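Local coordinates for DNMT2 (Spodoptera frugiperda, PDB 4H0N), which probably methylates a cytosine in the anticodon loop of tRNA(Asp) with S-adenosylmethionine as methyl donor, and is likely to bind and methylate DNA too, at residues P210-I222 with I268-L282. The protein carries 3 engineered substitutions. Sequence-based numbering, arbitrary orientation.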
ATOM      1  N   PRO A 210      -8.763  23.045   4.134  1.00 32.95           N
ATOM      2  CA  PRO A 210      -8.449  24.442   4.460  1.00 34.62           C
ATOM      3  C   PRO A 210      -8.540  25.369   3.250  1.00 35.54           C
ATOM      4  O   PRO A 210      -8.511  24.895   2.117  1.00 34.27           O
ATOM      5  CB  PRO A 210      -6.996  24.369   4.946  1.00 38.10           C
ATOM      6  CG  PRO A 210      -6.766  22.944   5.305  1.00 33.16           C
ATOM      7  CD  PRO A 210      -7.601  22.164   4.337  1.00 50.01           C
ATOM      8  N   GLU A 211      -8.628  26.675   3.502  1.00 52.35           N
ATOM      9  CA  GLU A 211      -8.803  27.669   2.445  1.00 54.30           C
ATOM     10  C   GLU A 211      -7.661  27.700   1.440  1.00 50.94           C
ATOM     11  O   GLU A 211      -7.896  27.752   0.231  1.00 48.32           O
ATOM     12  CB  GLU A 211      -8.982  29.060   3.047  1.00 60.23           C
ATOM     13  CG  GLU A 211     -10.224  29.221   3.892  1.00 72.01           C
ATOM     14  CD  GLU A 211     -10.469  30.664   4.284  1.00 86.63           C
ATOM     15  OE1 GLU A 211      -9.544  31.489   4.125  1.00 87.83           O
ATOM     16  OE2 GLU A 211     -11.590  30.970   4.744  1.00 91.44           O
ATOM     17  N   LYS A 212      -6.431  27.686   1.943  1.00 40.08           N
ATOM     18  CA  LYS A 212      -5.253  27.688   1.083  1.00 47.27           C
ATOM     19  C   LYS A 212      -5.348  26.555   0.065  1.00 47.82           C
ATOM     20  O   LYS A 212      -5.041  26.739  -1.113  1.00 53.73           O
ATOM     21  CB  LYS A 212      -3.970  27.573   1.915  1.00 48.15           C
ATOM     22  CG  LYS A 212      -4.148  26.797   3.214  1.00 62.05           C
ATOM     23  CD  LYS A 212      -2.996  25.824   3.445  1.00 67.78           C
ATOM     24  CE  LYS A 212      -3.511  24.412   3.757  1.00 62.56           C
ATOM     25  NZ  LYS A 212      -2.470  23.344   3.572  1.00 54.66           N
ATOM     26  N   MET A 213      -5.808  25.395   0.531  1.00 41.30           N
ATOM     27  CA  MET A 213      -6.056  24.237  -0.322  1.00 33.50           C
ATOM     28  C   MET A 213      -7.200  24.463  -1.299  1.00 47.08           C
ATOM     29  O   MET A 213      -7.130  24.049  -2.455  1.00 44.98           O
ATOM     30  CB  MET A 213      -6.397  23.029   0.538  1.00 37.28           C
ATOM     31  CG  MET A 213      -5.200  22.368   1.155  1.00 36.78           C
ATOM     32  SD  MET A 213      -4.037  21.899  -0.134  1.00 71.96           S
ATOM     33  CE  MET A 213      -2.620  21.505   0.860  1.00103.18           C
ATOM     34  N   LEU A 214      -8.259  25.112  -0.818  1.00 47.89           N
ATOM     35  CA  LEU A 214      -9.443  25.371  -1.624  1.00 34.79           C
ATOM     36  C   LEU A 214      -9.128  26.273  -2.812  1.00 36.85           C
ATOM     37  O   LEU A 214      -9.934  26.387  -3.735  1.00 37.43           O
ATOM     38  CB  LEU A 214     -10.558  25.976  -0.771  1.00 36.08           C
ATOM     39  CG  LEU A 214     -11.193  25.063   0.277  1.00 34.65           C
ATOM     40  CD1 LEU A 214     -12.308  25.782   1.002  1.00 36.74           C
ATOM     41  CD2 LEU A 214     -11.720  23.803  -0.369  1.00 32.61           C
ATOM     42  N   ARG A 215      -7.963  26.915  -2.790  1.00 49.25           N
ATOM     43  CA  ARG A 215      -7.503  27.676  -3.948  1.00 52.58           C
ATOM     44  C   ARG A 215      -7.209  26.741  -5.121  1.00 59.48           C
ATOM     45  O   ARG A 215      -7.346  27.128  -6.281  1.00 64.47           O
ATOM     46  CB  ARG A 215      -6.262  28.515  -3.617  1.00 46.47           C
ATOM     47  CG  ARG A 215      -6.503  29.675  -2.661  1.00 55.15           C
ATOM     48  CD  ARG A 215      -5.346  30.677  -2.675  1.00 60.91           C
ATOM     49  NE  ARG A 215      -5.589  31.793  -3.590  1.00 68.37           N
ATOM     50  CZ  ARG A 215      -4.815  32.107  -4.625  1.00 76.02           C
ATOM     51  NH1 ARG A 215      -3.729  31.394  -4.891  1.00 74.07           N
ATOM     52  NH2 ARG A 215      -5.123  33.141  -5.397  1.00 86.99           N
ATOM     53  N   CYS A 216      -6.810  25.508  -4.815  1.00 50.60           N
ATOM     54  CA  CYS A 216      -6.480  24.528  -5.846  1.00 51.77           C
ATOM     55  C   CYS A 216      -7.666  23.631  -6.196  1.00 50.13           C
ATOM     56  O   CYS A 216      -7.484  22.505  -6.661  1.00 44.91           O
ATOM     57  CB  CYS A 216      -5.320  23.644  -5.391  1.00 52.30           C
ATOM     58  SG  CYS A 216      -3.877  24.511  -4.786  1.00 62.67           S
ATOM     59  N   ALA A 217      -8.875  24.134  -5.977  1.00 48.43           N
ATOM     60  CA  ALA A 217     -10.087  23.335  -6.146  1.00 40.80           C
ATOM     61  C   ALA A 217     -10.249  22.724  -7.539  1.00 40.51           C
ATOM     62  O   ALA A 217     -10.924  21.708  -7.695  1.00 41.45           O
ATOM     63  CB  ALA A 217     -11.317  24.155  -5.780  1.00 34.21           C
ATOM     64  N   LYS A 218      -9.622  23.327  -8.543  1.00 34.66           N
ATOM     65  CA  LYS A 218      -9.832  22.901  -9.922  1.00 35.25           C
ATOM     66  C   LYS A 218      -9.322  21.494 -10.229  1.00 42.73           C
ATOM     67  O   LYS A 218      -9.762  20.871 -11.195  1.00 52.20           O
ATOM     68  CB  LYS A 218      -9.227  23.908 -10.904  1.00 44.74           C
ATOM     69  CG  LYS A 218     -10.236  24.881 -11.504  1.00 50.40           C
ATOM     70  CD  LYS A 218     -11.511  24.156 -11.935  1.00 55.69           C
ATOM     71  CE  LYS A 218     -12.155  24.813 -13.155  1.00 69.02           C
ATOM     72  NZ  LYS A 218     -13.645  24.652 -13.175  1.00 71.91           N
ATOM     73  N   VAL A 219      -8.408  20.989  -9.408  1.00 37.46           N
ATOM     74  CA  VAL A 219      -7.796  19.690  -9.681  1.00 36.73           C
ATOM     75  C   VAL A 219      -8.113  18.649  -8.615  1.00 33.81           C
ATOM     76  O   VAL A 219      -7.459  17.609  -8.538  1.00 37.36           O
ATOM     77  CB  VAL A 219      -6.275  19.808  -9.814  1.00 43.64           C
ATOM     78  CG1 VAL A 219      -5.909  20.568 -11.078  1.00 43.36           C
ATOM     79  CG2 VAL A 219      -5.690  20.482  -8.578  1.00 48.20           C
ATOM     80  N   PHE A 220      -9.108  18.942  -7.790  1.00 32.40           N
ATOM     81  CA  PHE A 220      -9.581  17.991  -6.800  1.00 26.08           C
ATOM     82  C   PHE A 220     -10.392  16.915  -7.490  1.00 25.51           C
ATOM     83  O   PHE A 220     -11.102  17.192  -8.453  1.00 26.41           O
ATOM     84  CB  PHE A 220     -10.468  18.696  -5.774  1.00 37.47           C
ATOM     85  CG  PHE A 220      -9.707  19.373  -4.675  1.00 46.99           C
ATOM     86  CD1 PHE A 220      -8.537  18.824  -4.181  1.00 57.29           C
ATOM     87  CD2 PHE A 220     -10.168  20.558  -4.126  1.00 49.91           C
ATOM     88  CE1 PHE A 220      -7.838  19.447  -3.160  1.00 59.16           C
ATOM     89  CE2 PHE A 220      -9.471  21.190  -3.109  1.00 53.97           C
ATOM     90  CZ  PHE A 220      -8.303  20.634  -2.627  1.00 55.87           C
ATOM     91  N   ASP A 221     -10.274  15.682  -7.007  1.00 38.78           N
ATOM     92  CA  ASP A 221     -11.230  14.643  -7.364  1.00 38.47           C
ATOM     93  C   ASP A 221     -12.173  14.444  -6.196  1.00 28.37           C
ATOM     94  O   ASP A 221     -11.748  14.069  -5.106  1.00 30.95           O
ATOM     95  CB  ASP A 221     -10.553  13.314  -7.684  1.00 34.40           C
ATOM     96  CG  ASP A 221     -11.563  12.212  -7.973  1.00 37.25           C
ATOM     97  OD1 ASP A 221     -11.476  11.133  -7.349  1.00 39.26           O
ATOM     98  OD2 ASP A 221     -12.458  12.432  -8.819  1.00 39.80           O
ATOM     99  N   ILE A 222     -13.456  14.690  -6.421  1.00 24.57           N
ATOM    100  CA  ILE A 222     -14.420  14.621  -5.340  1.00 27.45           C
ATOM    101  C   ILE A 222     -15.151  13.287  -5.298  1.00 31.27           C
ATOM    102  O   ILE A 222     -15.482  12.712  -6.336  1.00 34.50           O
ATOM    103  CB  ILE A 222     -15.447  15.760  -5.435  1.00 27.81           C
ATOM    104  CG1 ILE A 222     -14.769  17.042  -5.929  1.00 26.83           C
ATOM    105  CG2 ILE A 222     -16.148  15.958  -4.092  1.00 27.24           C
ATOM    106  CD1 ILE A 222     -14.797  18.183  -4.947  1.00 27.61           C
ATOM    107  N   ILE A 268      -9.468  32.907 -10.300  1.00 56.79           N
ATOM    108  CA  ILE A 268      -9.051  31.610  -9.797  1.00 50.22           C
ATOM    109  C   ILE A 268      -8.305  31.745  -8.465  1.00 48.52           C
ATOM    110  O   ILE A 268      -7.473  32.642  -8.286  1.00 41.62           O
ATOM    111  CB  ILE A 268      -8.197  30.872 -10.859  1.00 53.98           C
ATOM    112  CG1 ILE A 268      -7.825  29.461 -10.397  1.00 53.32           C
ATOM    113  CG2 ILE A 268      -6.974  31.699 -11.252  1.00 50.29           C
ATOM    114  CD1 ILE A 268      -9.004  28.516 -10.360  1.00 54.32           C
ATOM    115  N   GLY A 269      -8.637  30.867  -7.520  1.00 48.58           N
ATOM    116  CA  GLY A 269      -8.065  30.916  -6.188  1.00 47.19           C
ATOM    117  C   GLY A 269      -8.430  32.191  -5.449  1.00 47.99           C
ATOM    118  O   GLY A 269      -7.900  32.465  -4.373  1.00 53.36           O
ATOM    119  N   GLY A 270      -9.346  32.965  -6.027  1.00 37.42           N
ATOM    120  CA  GLY A 270      -9.719  34.261  -5.491  1.00 40.65           C
ATOM    121  C   GLY A 270     -10.540  34.199  -4.216  1.00 46.45           C
ATOM    122  O   GLY A 270     -10.942  33.119  -3.775  1.00 38.17           O
ATOM    123  N   GLU A 271     -10.791  35.370  -3.630  1.00 47.61           N
ATOM    124  CA  GLU A 271     -11.539  35.483  -2.381  1.00 45.50           C
ATOM    125  C   GLU A 271     -12.971  34.994  -2.556  1.00 45.25           C
ATOM    126  O   GLU A 271     -13.463  34.182  -1.768  1.00 42.79           O
ATOM    127  CB  GLU A 271     -11.552  36.936  -1.914  1.00 78.82           C
ATOM    128  CG  GLU A 271     -11.869  37.122  -0.439  1.00 92.81           C
ATOM    129  CD  GLU A 271     -10.619  37.124   0.420  1.00101.00           C
ATOM    130  OE1 GLU A 271      -9.517  36.969  -0.146  1.00103.70           O
ATOM    131  OE2 GLU A 271     -10.737  37.284   1.654  1.00101.56           O
ATOM    132  N   LYS A 272     -13.627  35.497  -3.599  1.00 54.56           N
ATOM    133  CA  LYS A 272     -14.992  35.109  -3.939  1.00 58.77           C
ATOM    134  C   LYS A 272     -15.035  33.662  -4.435  1.00 59.76           C
ATOM    135  O   LYS A 272     -16.029  32.955  -4.257  1.00 59.79           O
ATOM    136  CB  LYS A 272     -15.547  36.051  -5.008  1.00 57.44           C
ATOM    137  CG  LYS A 272     -17.003  35.812  -5.354  1.00 62.45           C
ATOM    138  CD  LYS A 272     -17.852  37.032  -5.042  1.00 70.53           C
ATOM    139  CE  LYS A 272     -19.330  36.711  -5.175  1.00 70.61           C
ATOM    140  NZ  LYS A 272     -20.169  37.938  -5.222  1.00 73.21           N
ATOM    141  N   PHE A 273     -13.948  33.240  -5.068  1.00 61.87           N
ATOM    142  CA  PHE A 273     -13.781  31.863  -5.520  1.00 54.22           C
ATOM    143  C   PHE A 273     -13.812  30.905  -4.325  1.00 44.80           C
ATOM    144  O   PHE A 273     -14.474  29.873  -4.377  1.00 45.89           O
ATOM    145  CB  PHE A 273     -12.460  31.754  -6.290  1.00 57.05           C
ATOM    146  CG  PHE A 273     -12.097  30.361  -6.727  1.00 56.03           C
ATOM    147  CD1 PHE A 273     -12.423  29.912  -7.998  1.00 56.79           C
ATOM    148  CD2 PHE A 273     -11.379  29.518  -5.888  1.00 56.87           C
ATOM    149  CE1 PHE A 273     -12.066  28.636  -8.411  1.00 50.83           C
ATOM    150  CE2 PHE A 273     -11.024  28.241  -6.293  1.00 49.76           C
ATOM    151  CZ  PHE A 273     -11.364  27.803  -7.557  1.00 44.92           C
ATOM    152  N   VAL A 274     -13.112  31.265  -3.249  1.00 44.20           N
ATOM    153  CA  VAL A 274     -12.992  30.410  -2.059  1.00 41.89           C
ATOM    154  C   VAL A 274     -14.272  30.326  -1.217  1.00 41.98           C
ATOM    155  O   VAL A 274     -14.605  29.252  -0.706  1.00 43.05           O
ATOM    156  CB  VAL A 274     -11.780  30.830  -1.166  1.00 56.26           C
ATOM    157  CG1 VAL A 274     -11.865  30.222   0.227  1.00 33.39           C
ATOM    158  CG2 VAL A 274     -10.460  30.458  -1.834  1.00 32.60           C
ATOM    159  N   GLU A 275     -14.990  31.441  -1.078  1.00 43.55           N
ATOM    160  CA  GLU A 275     -16.228  31.451  -0.296  1.00 49.01           C
ATOM    161  C   GLU A 275     -17.246  30.447  -0.838  1.00 49.00           C
ATOM    162  O   GLU A 275     -17.982  29.822  -0.071  1.00 49.78           O
ATOM    163  CB  GLU A 275     -16.847  32.853  -0.223  1.00 72.41           C
ATOM    164  CG  GLU A 275     -17.459  33.356  -1.529  1.00 90.17           C
ATOM    165  CD  GLU A 275     -18.723  34.172  -1.311  1.00103.34           C
ATOM    166  OE1 GLU A 275     -19.417  33.931  -0.301  1.00106.48           O
ATOM    167  OE2 GLU A 275     -19.025  35.048  -2.148  1.00108.06           O
ATOM    168  N   LEU A 276     -17.273  30.283  -2.157  1.00 38.54           N
ATOM    169  CA  LEU A 276     -18.182  29.330  -2.776  1.00 41.36           C
ATOM    170  C   LEU A 276     -17.779  27.892  -2.450  1.00 40.07           C
ATOM    171  O   LEU A 276     -18.631  27.039  -2.208  1.00 44.36           O
ATOM    172  CB  LEU A 276     -18.236  29.544  -4.288  1.00 36.44           C
ATOM    173  CG  LEU A 276     -18.702  30.928  -4.738  1.00 38.41           C
ATOM    174  CD1 LEU A 276     -18.866  30.981  -6.248  1.00 39.20           C
ATOM    175  CD2 LEU A 276     -19.996  31.305  -4.036  1.00 41.17           C
ATOM    176  N   PHE A 277     -16.477  27.628  -2.436  1.00 38.96           N
ATOM    177  CA  PHE A 277     -15.975  26.299  -2.115  1.00 40.41           C
ATOM    178  C   PHE A 277     -15.965  26.021  -0.619  1.00 44.67           C
ATOM    179  O   PHE A 277     -15.988  24.866  -0.202  1.00 55.75           O
ATOM    180  CB  PHE A 277     -14.577  26.096  -2.698  1.00 44.02           C
ATOM    181  CG  PHE A 277     -14.578  25.875  -4.174  1.00 46.08           C
ATOM    182  CD1 PHE A 277     -14.949  24.650  -4.699  1.00 41.30           C
ATOM    183  CD2 PHE A 277     -14.226  26.892  -5.041  1.00 49.55           C
ATOM    184  CE1 PHE A 277     -14.964  24.439  -6.062  1.00 42.52           C
ATOM    185  CE2 PHE A 277     -14.239  26.689  -6.402  1.00 50.77           C
ATOM    186  CZ  PHE A 277     -14.609  25.459  -6.915  1.00 48.95           C
ATOM    187  N   LYS A 278     -15.919  27.080   0.183  1.00 38.77           N
ATOM    188  CA  LYS A 278     -15.982  26.941   1.632  1.00 29.51           C
ATOM    189  C   LYS A 278     -17.314  26.322   2.058  1.00 40.25           C
ATOM    190  O   LYS A 278     -17.373  25.576   3.038  1.00 39.01           O
ATOM    191  CB  LYS A 278     -15.790  28.300   2.309  1.00 33.85           C
ATOM    192  CG  LYS A 278     -14.501  28.446   3.105  1.00 39.61           C
ATOM    193  CD  LYS A 278     -14.777  28.486   4.601  1.00 47.60           C
ATOM    194  CE  LYS A 278     -15.878  29.488   4.920  1.00 57.80           C
ATOM    195  NZ  LYS A 278     -16.071  29.707   6.383  1.00 59.40           N
ATOM    196  N   GLU A 279     -18.374  26.618   1.307  1.00 39.95           N
ATOM    197  CA  GLU A 279     -19.720  26.176   1.667  1.00 40.43           C
ATOM    198  C   GLU A 279     -20.108  24.841   1.036  1.00 38.41           C
ATOM    199  O   GLU A 279     -21.275  24.440   1.081  1.00 38.00           O
ATOM    200  CB  GLU A 279     -20.760  27.260   1.351  1.00 54.80           C
ATOM    201  CG  GLU A 279     -20.874  27.650  -0.119  1.00 67.61           C
ATOM    202  CD  GLU A 279     -21.574  28.990  -0.320  1.00 85.44           C
ATOM    203  OE1 GLU A 279     -21.081  30.007   0.215  1.00 91.03           O
ATOM    204  OE2 GLU A 279     -22.614  29.031  -1.013  1.00 88.71           O
ATOM    205  N   LEU A 280     -19.124  24.156   0.459  1.00 35.95           N
ATOM    206  CA  LEU A 280     -19.315  22.796  -0.033  1.00 32.08           C
ATOM    207  C   LEU A 280     -18.992  21.760   1.044  1.00 30.91           C
ATOM    208  O   LEU A 280     -19.236  20.573   0.856  1.00 31.30           O
ATOM    209  CB  LEU A 280     -18.461  22.542  -1.281  1.00 29.05           C
ATOM    210  CG  LEU A 280     -19.103  22.888  -2.626  1.00 36.61           C
ATOM    211  CD1 LEU A 280     -18.226  22.418  -3.782  1.00 24.35           C
ATOM    212  CD2 LEU A 280     -20.498  22.279  -2.710  1.00 25.88           C
ATOM    213  N   LYS A 281     -18.445  22.226   2.164  1.00 34.88           N
ATOM    214  CA  LYS A 281     -17.971  21.370   3.255  1.00 34.31           C
ATOM    215  C   LYS A 281     -17.060  20.196   2.817  1.00 32.46           C
ATOM    216  O   LYS A 281     -17.091  19.114   3.413  1.00 31.94           O
ATOM    217  CB  LYS A 281     -19.127  20.921   4.179  1.00 67.82           C
ATOM    218  CG  LYS A 281     -19.943  19.702   3.693  1.00 85.68           C
ATOM    219  CD  LYS A 281     -21.093  19.353   4.648  1.00 93.39           C
ATOM    220  CE  LYS A 281     -22.377  19.288   3.961  1.00 97.02           C
ATOM    221  NZ  LYS A 281     -23.512  19.421   4.949  1.00102.03           N
ATOM    222  N   LEU A 282     -16.239  20.423   1.793  1.00 31.66           N
ATOM    223  CA  LEU A 282     -15.271  19.418   1.367  1.00 30.10           C
ATOM    224  C   LEU A 282     -14.342  19.083   2.520  1.00 29.80           C
ATOM    225  O   LEU A 282     -13.856  19.972   3.209  1.00 33.24           O
ATOM    226  CB  LEU A 282     -14.449  19.921   0.188  1.00 29.74           C
ATOM    227  CG  LEU A 282     -15.248  20.211  -1.078  1.00 30.60           C
ATOM    228  CD1 LEU A 282     -14.368  20.858  -2.129  1.00 30.21           C
ATOM    229  CD2 LEU A 282     -15.854  18.928  -1.600  1.00 30.51           C
TER
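Ala217 sets its CB over the centre of one face of the Phe277 ring, 3.6 Å from the centroid and 9° off the ring normal, a CH-pi contact; alanine suits the place because its single small methyl can settle on the ring. Beside it, the Phe273 ring has Leu214 O at its edge and in its plane, 3.3 Å from CE2. Gly269 N lies over one face of Phe273 and Phe277 CE2 over the opposite one, both toward the rim. The two phenylalanines, one turn apart on helix 271-278, lean together: Phe273 has CG anti to the backbone N (chi1 175°), while Phe277 has CG beside its N (chi1 -75°). Tyr260 of helix 253-262 meets Phe277 edge-to-face, so an alanine here would probably leave Tyr260 without that mate and the Ala217 methyl with only the Phe273 rim, and remove the CE2 contact from Phe273.

The site is remote from the S-adenosylhomocysteine pocket, in what is probably the smaller target-recognition domain of this C5-methyltransferase, and joins the turn from Leu214 to Ala217 to the helix. Buried Leu214 spreads its two methyls, CD1 to Lys278 CA at 3.9 Å and CD2 to Leu282 CD1. Farther along, the side chains of Ile222 and Leu282 cross at about a right angle, Ile222 CD1 3.6 Å from Leu282 CD2. Arg215 is exposed, and CA of buried Gly269 lies over one guanidinium face, toward the rim; glycine fits because its phi is positive and a CB would point at that arginine. Exposed Glu211 lends its methylenes to Val274, CG 4.1 Å from CG1, while its carboxylate stays near the Lys278 chain.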